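Local coordinates for magnesium transporter MgtE (Enterococcus faecalis, PDB 2OUX), which probably carries magnesium ions across the cell membrane as a homodimer, the chain here being its cytosolic, magnesium-binding part with an N domain and paired CBS domains, at residues Asn25-Leu30 with Asn56-Lys61; Met96-Ala101 with Met143-Val148; Val214-Asp219 with Val235-Tyr240. All blocks are in the same frame, centred on the assembly; numbering follows the deposited sequence.

Contact 1. Residues Asn25-Leu30 with Asn56-Lys61; sequences NEFREL and NYLSPK
Phe27 and Arg28, neighbours on helix 24-31, reach the turn between helices 48-57 and 60-67 in the all-helical N-terminal part of MgtE, and the contact is plain helix-to-turn packing away from the magnesium sites. Phe27 comes first along the helix. Its CG stands anti to the backbone N (chi1 173°), which extends the ring toward Tyr57 and Leu58. CD2 of Phe27 rests 3.8 Å from CB of Tyr57, while the rim atom CE2 of Phe27 meets CG of Leu58 at 4.3 Å, the leucine lying at the ring edge near its plane. The phenylalanine and tyrosine rings meet obliquely, inclined at 46° with centroids 5.7 Å apart. Leu15 and Thr18 of helix 8-20 also pack on Phe27, so its ring ties the first helix to this turn. Arg28, the next residue, supplies the polar half of the contact. Its aliphatic chain runs out beside Tyr57 and bends at chi3, turning the guanidinium toward the main chain at Tyr57. There its strongest partner is Glu62, which forms a salt bridge with NH2 of Arg28 and also accepts from N of Ser59, so that one carboxylate joins the arginine to the start of helix 60-67. Ser59 is the N-cap of that helix. The arginine adds a weak hydrogen bond to the turn itself: NE of Arg28 lies 2.8 Å from O of Tyr57, with an N-H...O angle of only 125°.

Contact 2. Residues Met96-Ala101 with Met143-Val148; sequences MYTDNA and MTTEFV. With MG (magnesium ion), chain F.
Thr98 and Glu146 lock the start of helix 98-107 onto the loop between helix 139-142 and strand 149-150 in the first CBS domain, beside a magnesium ion. Glu146 leaves its backbone with CG anti to the carbonyl carbon and then folds at chi2 (80°), which brings the carboxylate back to the helix start. Its OE2 accepts twice from Thr98, from N at 3.1 Å in a nearly straight bond (175°) and from OG1 at 2.7 Å. Both donors come on the syn side but from opposite faces of the carboxylate plane, a two-sided grip that should restrain its rotation. OE1 of Glu146 takes the hydroxyl of Thr144 through its syn lone pair, OG1 to OE1 2.7 Å, and touches the Tyr97 ring at its edge, 3.5 Å from CD1. Having given its proton to Glu146, OG1 of Thr144 accepts from N of Asp99 at 3.1 Å. The threonine is thus a relay between the glutamate and the metal-binding residue. Asp99 CG sits between the backbone N and the carbonyl carbon (chi1 62°), and its CB lies 3.1 Å from O of Met143. From there OD2 of Asp99 binds the magnesium ion at 2.1 Å, while OD1 accepts a hydrogen bond from water 1, one of four waters on the metal. Asp252 supplies the remaining ligand, linking the N domain to helix 250-262. Around the contact, Leu131 of helix 122-131 packs on Thr98 and Thr145, and Met143 and Phe147 lean on strand 244-249, so the junction lies between the N-domain helices and a CBS sheet.

Contact 3. Residues Val214-Asp219 with Val235-Tyr240; sequences VHVGDD and VPVTDY
His215 and Tyr240 stack face to face at the end of a parallel strand pair, the two strands of a beta-alpha-beta unit (strand 214-215, helix 220-230, strand 234-238) in the second CBS domain. The ring planes are 23° apart and the centroids 3.7 Å, with CE1 of the histidine over the centre of the tyrosine ring. With CG anti to the backbone N (chi1 180°), the imidazole of His215 projects past the strand end, where Tyr240 lies on one face and a methyl of Val216, CG1, lies over the other. The backbone of Asp239 and Tyr240 passes the imidazole edge in its plane. Val214 turns to the other face of the sheet, together with Val237; their CG2 methyls approach to 3.8 Å as the side chains cross obliquely. Val216 follows at the strand end, its CB 3.8 Å from CG1 of Val237. These apolar groups adjoin strand 244-249, with Leu245 on Val216 and Val248 on Val235 and Val237. Three main-chain bonds hold the register that pairs Val214 with Val237 and His215 with Thr238: Val214 N to Pro236 O, Thr238 N to Val214 O and Val216 N to Thr238 O. A type I turn starts at His215 and runs to Asp218, and Asp219 then N-caps helix 220-230. Across the strands, the last of the three bonds spans 2.8 Å from N of Val216 to O of Thr238.

The three contacts follow one another along the chain, from the N-terminal helices to the second CBS domain. The centre of contact 1 lies about 24 Å from that of contact 2, their nearest atoms about 6 Å apart without touching, and about 38 Å from the centre of contact 3, on the opposite side of the chain's centre from the latter. Contacts 2 and 3 touch, SE of the selenomethionine Met143 packing 3.6 Å from CG1 of Val237, so the loop beside the magnesium-binding Asp99 rests on strand 234-238. A different magnesium ion borders contact 3, about 3 Å from the side chain of Pro236, at the site of Tyr177 and Ala234.

Contact 1. Residues Asn25-Leu30 with Asn56-Lys61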
loop_
_atom_site.group_PDB
_atom_site.type_symbol
_atom_site.label_atom_id
_atom_site.label_comp_id
_atom_site.label_asym_id
_atom_site.label_seq_id
_atom_site.Cartn_x
_atom_site.Cartn_y
_atom_site.Cartn_z
ATOM N N ASN A 25 -28.847 17.460 -4.144
ATOM C CA ASN A 25 -28.801 16.057 -3.743
ATOM C C ASN A 25 -28.384 15.083 -4.851
ATOM O O ASN A 25 -27.637 14.131 -4.595
ATOM C CB ASN A 25 -30.152 15.662 -3.145
ATOM C CG ASN A 25 -30.556 16.566 -1.978
ATOM O OD1 ASN A 25 -29.959 16.521 -0.897
ATOM N ND2 ASN A 25 -31.565 17.407 -2.205
ATOM N N GLU A 26 -28.859 15.313 -6.074
ATOM C CA GLU A 26 -28.492 14.446 -7.192
ATOM C C GLU A 26 -26.990 14.611 -7.426
ATOM O O GLU A 26 -26.269 13.640 -7.655
ATOM C CB GLU A 26 -29.246 14.850 -8.457
ATOM C CG GLU A 26 -30.029 13.722 -9.129
ATOM C CD GLU A 26 -29.167 12.539 -9.561
ATOM O OE1 GLU A 26 -29.288 12.118 -10.734
ATOM O OE2 GLU A 26 -28.385 12.012 -8.733
ATOM N N PHE A 27 -26.536 15.859 -7.363
ATOM C CA PHE A 27 -25.134 16.192 -7.548
ATOM C C PHE A 27 -24.277 15.456 -6.527
ATOM O O PHE A 27 -23.364 14.719 -6.887
ATOM C CB PHE A 27 -24.920 17.692 -7.375
ATOM C CG PHE A 27 -23.481 18.089 -7.383
ATOM C CD1 PHE A 27 -22.779 18.176 -8.582
ATOM C CD2 PHE A 27 -22.806 18.315 -6.191
ATOM C CE1 PHE A 27 -21.429 18.481 -8.590
ATOM C CE2 PHE A 27 -21.452 18.621 -6.190
ATOM C CZ PHE A 27 -20.763 18.704 -7.391
ATOM N N ARG A 28 -24.581 15.671 -5.251
ATOM C CA ARG A 28 -23.851 15.041 -4.165
ATOM C C ARG A 28 -23.721 13.539 -4.330
ATOM O O ARG A 28 -22.621 12.997 -4.197
ATOM C CB ARG A 28 -24.522 15.341 -2.828
ATOM C CG ARG A 28 -24.427 16.785 -2.404
ATOM C CD ARG A 28 -24.966 16.957 -1.006
ATOM N NE ARG A 28 -23.975 17.571 -0.138
ATOM C CZ ARG A 28 -23.170 16.909 0.689
ATOM N NH1 ARG A 28 -23.224 15.591 0.788
ATOM N NH2 ARG A 28 -22.305 17.584 1.421
ATOM N N GLU A 29 -24.843 12.872 -4.608
ATOM C CA GLU A 29 -24.855 11.416 -4.793
ATOM C C GLU A 29 -23.859 10.976 -5.854
ATOM O O GLU A 29 -23.095 10.035 -5.647
ATOM C CB GLU A 29 -26.238 10.915 -5.229
ATOM C CG GLU A 29 -27.311 10.847 -4.157
ATOM C CD GLU A 29 -28.647 10.376 -4.728
ATOM O OE1 GLU A 29 -28.728 9.213 -5.185
ATOM O OE2 GLU A 29 -29.610 11.172 -4.731
ATOM N N LEU A 30 -23.897 11.647 -7.003
ATOM C CA LEU A 30 -23.012 11.325 -8.117
ATOM C C LEU A 30 -21.556 11.662 -7.802
ATOM O O LEU A 30 -20.690 10.794 -7.843
ATOM C CB LEU A 30 -23.460 12.080 -9.375
ATOM C CG LEU A 30 -24.821 11.691 -9.965
ATOM C CD1 LEU A 30 -25.183 12.642 -11.096
ATOM C CD2 LEU A 30 -24.772 10.256 -10.465
ATOM N N ASN A 56 -20.854 25.341 -2.730
ATOM C CA ASN A 56 -22.105 25.411 -1.982
ATOM C C ASN A 56 -22.709 24.037 -1.664
ATOM O O ASN A 56 -23.516 23.911 -0.745
ATOM C CB ASN A 56 -23.141 26.248 -2.746
ATOM C CG ASN A 56 -22.673 27.675 -3.004
ATOM O OD1 ASN A 56 -22.094 28.322 -2.128
ATOM N ND2 ASN A 56 -22.940 28.177 -4.207
ATOM N N TYR A 57 -22.323 23.007 -2.410
ATOM C CA TYR A 57 -22.876 21.677 -2.180
ATOM C C TYR A 57 -21.956 20.727 -1.427
ATOM O O TYR A 57 -22.357 19.618 -1.074
ATOM C CB TYR A 57 -23.276 21.033 -3.507
ATOM C CG TYR A 57 -24.282 21.827 -4.307
ATOM C CD1 TYR A 57 -25.405 22.384 -3.697
ATOM C CD2 TYR A 57 -24.115 22.019 -5.675
ATOM C CE1 TYR A 57 -26.341 23.103 -4.433
ATOM C CE2 TYR A 57 -25.043 22.736 -6.421
ATOM C CZ TYR A 57 -26.151 23.276 -5.791
ATOM O OH TYR A 57 -27.074 23.979 -6.525
ATOM N N LEU A 58 -20.724 21.155 -1.179
ATOM C CA LEU A 58 -19.769 20.311 -0.475
ATOM C C LEU A 58 -19.232 20.991 0.769
ATOM O O LEU A 58 -18.951 22.185 0.763
ATOM C CB LEU A 58 -18.611 19.943 -1.402
ATOM C CG LEU A 58 -19.037 19.116 -2.616
ATOM C CD1 LEU A 58 -17.906 19.025 -3.616
ATOM C CD2 LEU A 58 -19.469 17.741 -2.149
ATOM N N SER A 59 -19.109 20.216 1.837
ATOM C CA SER A 59 -18.597 20.724 3.098
ATOM C C SER A 59 -17.082 20.865 2.983
ATOM O O SER A 59 -16.471 20.320 2.069
ATOM C CB SER A 59 -18.908 19.739 4.217
ATOM O OG SER A 59 -18.135 18.558 4.064
ATOM N N PRO A 60 -16.462 21.614 3.904
ATOM C CA PRO A 60 -15.010 21.773 3.846
ATOM C C PRO A 60 -14.303 20.421 3.934
ATOM O O PRO A 60 -13.285 20.209 3.274
ATOM C CB PRO A 60 -14.723 22.674 5.041
ATOM C CG PRO A 60 -15.932 23.589 5.029
ATOM C CD PRO A 60 -17.059 22.590 4.835
ATOM N N LYS A 61 -14.838 19.510 4.746
ATOM C CA LYS A 61 -14.246 18.182 4.871
ATOM C C LYS A 61 -14.295 17.489 3.523
ATOM O O LYS A 61 -13.289 16.978 3.043
ATOM C CB LYS A 61 -15.003 17.319 5.882
ATOM C CG LYS A 61 -14.874 17.762 7.317
ATOM C CD LYS A 61 -15.562 16.774 8.254
ATOM C CE LYS A 61 -15.651 17.317 9.686
ATOM N NZ LYS A 61 -14.318 17.640 10.288
#

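Contact 2. Residues Met96-Ala101 with Met143-Val148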
loop_
_atom_site.group_PDB
_atom_site.type_symbol
_atom_site.label_atom_id
_atom_site.label_comp_id
_atom_site.label_asym_id
_atom_site.label_seq_id
_atom_site.Cartn_x
_atom_site.Cartn_y
_atom_site.Cartn_z
HETATM N N MSE A 96 -7.761 18.795 5.408
HETATM C CA MSE A 96 -6.894 18.013 4.532
HETATM C C MSE A 96 -5.887 17.271 5.392
HETATM O O MSE A 96 -5.734 17.570 6.575
HETATM C CB MSE A 96 -6.115 18.929 3.575
HETATM C CG MSE A 96 -6.950 19.702 2.561
HETATM SE SE MSE A 96 -5.930 21.062 1.586
HETATM C CE MSE A 96 -4.713 19.913 0.606
ATOM N N TYR A 97 -5.205 16.291 4.811
ATOM C CA TYR A 97 -4.165 15.607 5.569
ATOM C C TYR A 97 -3.044 16.626 5.685
ATOM O O TYR A 97 -2.731 17.340 4.723
ATOM C CB TYR A 97 -3.683 14.353 4.843
ATOM C CG TYR A 97 -4.682 13.242 4.950
ATOM C CD1 TYR A 97 -4.951 12.646 6.183
ATOM C CD2 TYR A 97 -5.410 12.825 3.837
ATOM C CE1 TYR A 97 -5.925 11.661 6.311
ATOM C CE2 TYR A 97 -6.392 11.837 3.951
ATOM C CZ TYR A 97 -6.643 11.264 5.192
ATOM O OH TYR A 97 -7.613 10.302 5.322
ATOM N N THR A 98 -2.456 16.707 6.869
ATOM C CA THR A 98 -1.396 17.662 7.126
ATOM C C THR A 98 -0.319 17.772 6.048
ATOM O O THR A 98 0.030 18.867 5.632
ATOM C CB THR A 98 -0.749 17.360 8.457
ATOM O OG1 THR A 98 -1.786 17.203 9.442
ATOM C CG2 THR A 98 0.185 18.508 8.866
ATOM N N ASP A 99 0.210 16.659 5.573
ATOM C CA ASP A 99 1.251 16.763 4.564
ATOM C C ASP A 99 0.749 17.563 3.363
ATOM O O ASP A 99 1.464 18.419 2.834
ATOM C CB ASP A 99 1.734 15.373 4.137
ATOM C CG ASP A 99 0.640 14.533 3.510
ATOM O OD1 ASP A 99 -0.566 14.854 3.632
ATOM O OD2 ASP A 99 1.015 13.528 2.898
ATOM N N ASN A 100 -0.488 17.305 2.953
ATOM C CA ASN A 100 -1.063 18.004 1.816
ATOM C C ASN A 100 -1.355 19.460 2.139
ATOM O O ASN A 100 -1.223 20.324 1.277
ATOM C CB ASN A 100 -2.347 17.317 1.358
ATOM C CG ASN A 100 -2.110 15.894 0.886
ATOM O OD1 ASN A 100 -1.103 15.604 0.238
ATOM N ND2 ASN A 100 -3.048 15.004 1.191
ATOM N N ALA A 101 -1.756 19.733 3.374
ATOM C CA ALA A 101 -2.044 21.106 3.767
ATOM C C ALA A 101 -0.757 21.936 3.709
ATOM O O ALA A 101 -0.724 22.998 3.084
ATOM C CB ALA A 101 -2.639 21.140 5.165
HETATM N N MSE A 143 6.179 13.481 5.216
HETATM C CA MSE A 143 5.415 12.627 6.115
HETATM C C MSE A 143 4.109 13.308 6.501
HETATM O O MSE A 143 3.884 14.477 6.184
HETATM C CB MSE A 143 6.203 12.348 7.390
HETATM C CG MSE A 143 6.299 13.551 8.313
HETATM SE SE MSE A 143 7.185 13.136 9.981
HETATM C CE MSE A 143 6.524 14.615 11.048
ATOM N N THR A 144 3.245 12.577 7.191
ATOM C CA THR A 144 1.989 13.153 7.643
ATOM C C THR A 144 1.689 12.604 9.030
ATOM O O THR A 144 2.198 11.551 9.420
ATOM C CB THR A 144 0.839 12.880 6.654
ATOM O OG1 THR A 144 -0.188 13.853 6.869
ATOM C CG2 THR A 144 0.271 11.473 6.835
ATOM N N THR A 145 0.859 13.322 9.771
ATOM C CA THR A 145 0.563 12.979 11.154
ATOM C C THR A 145 -0.590 12.038 11.487
ATOM O O THR A 145 -0.692 11.564 12.615
ATOM C CB THR A 145 0.324 14.270 11.944
ATOM O OG1 THR A 145 -0.750 15.001 11.330
ATOM C CG2 THR A 145 1.585 15.139 11.939
ATOM N N GLU A 146 -1.462 11.762 10.531
ATOM C CA GLU A 146 -2.606 10.919 10.833
ATOM C C GLU A 146 -2.350 9.414 10.788
ATOM O O GLU A 146 -2.783 8.732 9.866
ATOM C CB GLU A 146 -3.759 11.310 9.913
ATOM C CG GLU A 146 -4.099 12.809 9.987
ATOM C CD GLU A 146 -3.146 13.679 9.155
ATOM O OE1 GLU A 146 -2.308 13.118 8.422
ATOM O OE2 GLU A 146 -3.246 14.924 9.217
ATOM N N PHE A 147 -1.650 8.912 11.801
ATOM C CA PHE A 147 -1.319 7.490 11.912
ATOM C C PHE A 147 -1.983 6.908 13.164
ATOM O O PHE A 147 -2.415 7.647 14.052
ATOM C CB PHE A 147 0.202 7.300 12.011
ATOM C CG PHE A 147 0.835 8.026 13.180
ATOM C CD1 PHE A 147 0.674 7.559 14.482
ATOM C CD2 PHE A 147 1.552 9.207 12.982
ATOM C CE1 PHE A 147 1.208 8.256 15.568
ATOM C CE2 PHE A 147 2.091 9.911 14.062
ATOM C CZ PHE A 147 1.918 9.433 15.360
ATOM N N VAL A 148 -2.045 5.584 13.237
ATOM C CA VAL A 148 -2.650 4.928 14.386
ATOM C C VAL A 148 -1.599 4.379 15.342
ATOM O O VAL A 148 -0.743 3.590 14.950
ATOM C CB VAL A 148 -3.550 3.744 13.958
ATOM C CG1 VAL A 148 -4.209 3.125 15.182
ATOM C CG2 VAL A 148 -4.586 4.215 12.961
HETATM MG MG MG F . 0.287 11.779 1.978
HETATM O O HOH W 1 -1.762 12.531 2.764
HETATM O O HOH W 2 -0.377 13.034 -0.001
HETATM O O HOH W 3 0.694 10.550 3.817
HETATM O O HOH W 4 -0.858 10.265 1.069
#

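Contact 3. Residues Val214-Asp219 with Val235-Tyr240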
loop_
_atom_site.group_PDB
_atom_site.type_symbol
_atom_site.label_atom_id
_atom_site.label_comp_id
_atom_site.label_asym_id
_atom_site.label_seq_id
_atom_site.Cartn_x
_atom_site.Cartn_y
_atom_site.Cartn_z
ATOM N N VAL A 214 12.390 5.528 9.925
ATOM C CA VAL A 214 13.364 6.463 9.379
ATOM C C VAL A 214 13.391 7.690 10.282
ATOM O O VAL A 214 12.458 7.911 11.063
ATOM C CB VAL A 214 12.978 6.892 7.944
ATOM C CG1 VAL A 214 12.929 5.676 7.038
ATOM C CG2 VAL A 214 11.618 7.596 7.950
ATOM N N HIS A 215 14.458 8.480 10.175
ATOM C CA HIS A 215 14.617 9.686 10.983
ATOM C C HIS A 215 14.010 10.867 10.232
ATOM O O HIS A 215 14.128 10.957 9.016
ATOM C CB HIS A 215 16.106 9.952 11.260
ATOM C CG HIS A 215 16.358 11.171 12.097
ATOM N ND1 HIS A 215 16.050 11.234 13.438
ATOM C CD2 HIS A 215 16.881 12.383 11.777
ATOM C CE1 HIS A 215 16.370 12.427 13.912
ATOM N NE2 HIS A 215 16.875 13.141 12.920
ATOM N N VAL A 216 13.375 11.777 10.957
ATOM C CA VAL A 216 12.725 12.922 10.326
ATOM C C VAL A 216 13.618 13.753 9.382
ATOM O O VAL A 216 13.126 14.400 8.453
ATOM C CB VAL A 216 12.088 13.835 11.403
ATOM C CG1 VAL A 216 13.157 14.386 12.335
ATOM C CG2 VAL A 216 11.301 14.938 10.739
ATOM N N GLY A 217 14.929 13.708 9.598
ATOM C CA GLY A 217 15.831 14.469 8.753
ATOM C C GLY A 217 16.433 13.701 7.589
ATOM O O GLY A 217 17.202 14.269 6.814
ATOM N N ASP A 218 16.090 12.421 7.447
ATOM C CA ASP A 218 16.646 11.626 6.359
ATOM C C ASP A 218 16.189 12.120 5.001
ATOM O O ASP A 218 15.135 12.734 4.876
ATOM C CB ASP A 218 16.279 10.151 6.510
ATOM C CG ASP A 218 16.699 9.582 7.845
ATOM O OD1 ASP A 218 17.706 10.065 8.408
ATOM O OD2 ASP A 218 16.027 8.646 8.326
ATOM N N ASP A 219 16.993 11.835 3.984
ATOM C CA ASP A 219 16.698 12.259 2.625
ATOM C C ASP A 219 15.626 11.416 1.955
ATOM O O ASP A 219 15.726 10.191 1.920
ATOM C CB ASP A 219 17.962 12.211 1.776
ATOM C CG ASP A 219 17.708 12.627 0.343
ATOM O OD1 ASP A 219 17.326 13.792 0.122
ATOM O OD2 ASP A 219 17.883 11.789 -0.561
ATOM N N VAL A 235 5.813 3.933 6.300
ATOM C CA VAL A 235 6.956 3.786 7.183
ATOM C C VAL A 235 6.958 4.897 8.219
ATOM O O VAL A 235 6.792 6.070 7.888
ATOM C CB VAL A 235 8.295 3.766 6.387
ATOM C CG1 VAL A 235 8.575 5.124 5.749
ATOM C CG2 VAL A 235 9.430 3.335 7.306
ATOM N N PRO A 236 7.127 4.536 9.502
ATOM C CA PRO A 236 7.138 5.522 10.584
ATOM C C PRO A 236 8.360 6.428 10.611
ATOM O O PRO A 236 9.441 6.055 10.161
ATOM C CB PRO A 236 6.996 4.661 11.843
ATOM C CG PRO A 236 7.651 3.400 11.466
ATOM C CD PRO A 236 7.207 3.167 10.038
ATOM N N VAL A 237 8.159 7.631 11.138
ATOM C CA VAL A 237 9.206 8.639 11.231
ATOM C C VAL A 237 9.398 9.058 12.685
ATOM O O VAL A 237 8.429 9.282 13.407
ATOM C CB VAL A 237 8.831 9.888 10.396
ATOM C CG1 VAL A 237 9.978 10.885 10.401
ATOM C CG2 VAL A 237 8.492 9.478 8.979
ATOM N N THR A 238 10.650 9.173 13.114
ATOM C CA THR A 238 10.940 9.553 14.496
ATOM C C THR A 238 12.072 10.567 14.574
ATOM O O THR A 238 12.688 10.910 13.564
ATOM C CB THR A 238 11.386 8.329 15.327
ATOM O OG1 THR A 238 12.717 7.953 14.944
ATOM C CG2 THR A 238 10.459 7.139 15.076
ATOM N N ASP A 239 12.330 11.056 15.784
ATOM C CA ASP A 239 13.439 11.972 16.009
ATOM C C ASP A 239 14.567 11.086 16.541
ATOM O O ASP A 239 14.406 9.870 16.636
ATOM C CB ASP A 239 13.080 13.042 17.043
ATOM C CG ASP A 239 12.541 12.456 18.329
ATOM O OD1 ASP A 239 12.885 11.302 18.664
ATOM O OD2 ASP A 239 11.777 13.160 19.015
ATOM N N TYR A 240 15.706 11.674 16.891
ATOM C CA TYR A 240 16.809 10.868 17.399
ATOM C C TYR A 240 16.436 10.124 18.676
ATOM O O TYR A 240 17.061 9.127 19.020
ATOM C CB TYR A 240 18.035 11.742 17.645
ATOM C CG TYR A 240 18.647 12.293 16.379
ATOM C CD1 TYR A 240 19.130 11.439 15.387
ATOM C CD2 TYR A 240 18.739 13.669 16.170
ATOM C CE1 TYR A 240 19.694 11.944 14.213
ATOM C CE2 TYR A 240 19.301 14.186 15.002
ATOM C CZ TYR A 240 19.773 13.318 14.027
ATOM O OH TYR A 240 20.314 13.829 12.863
#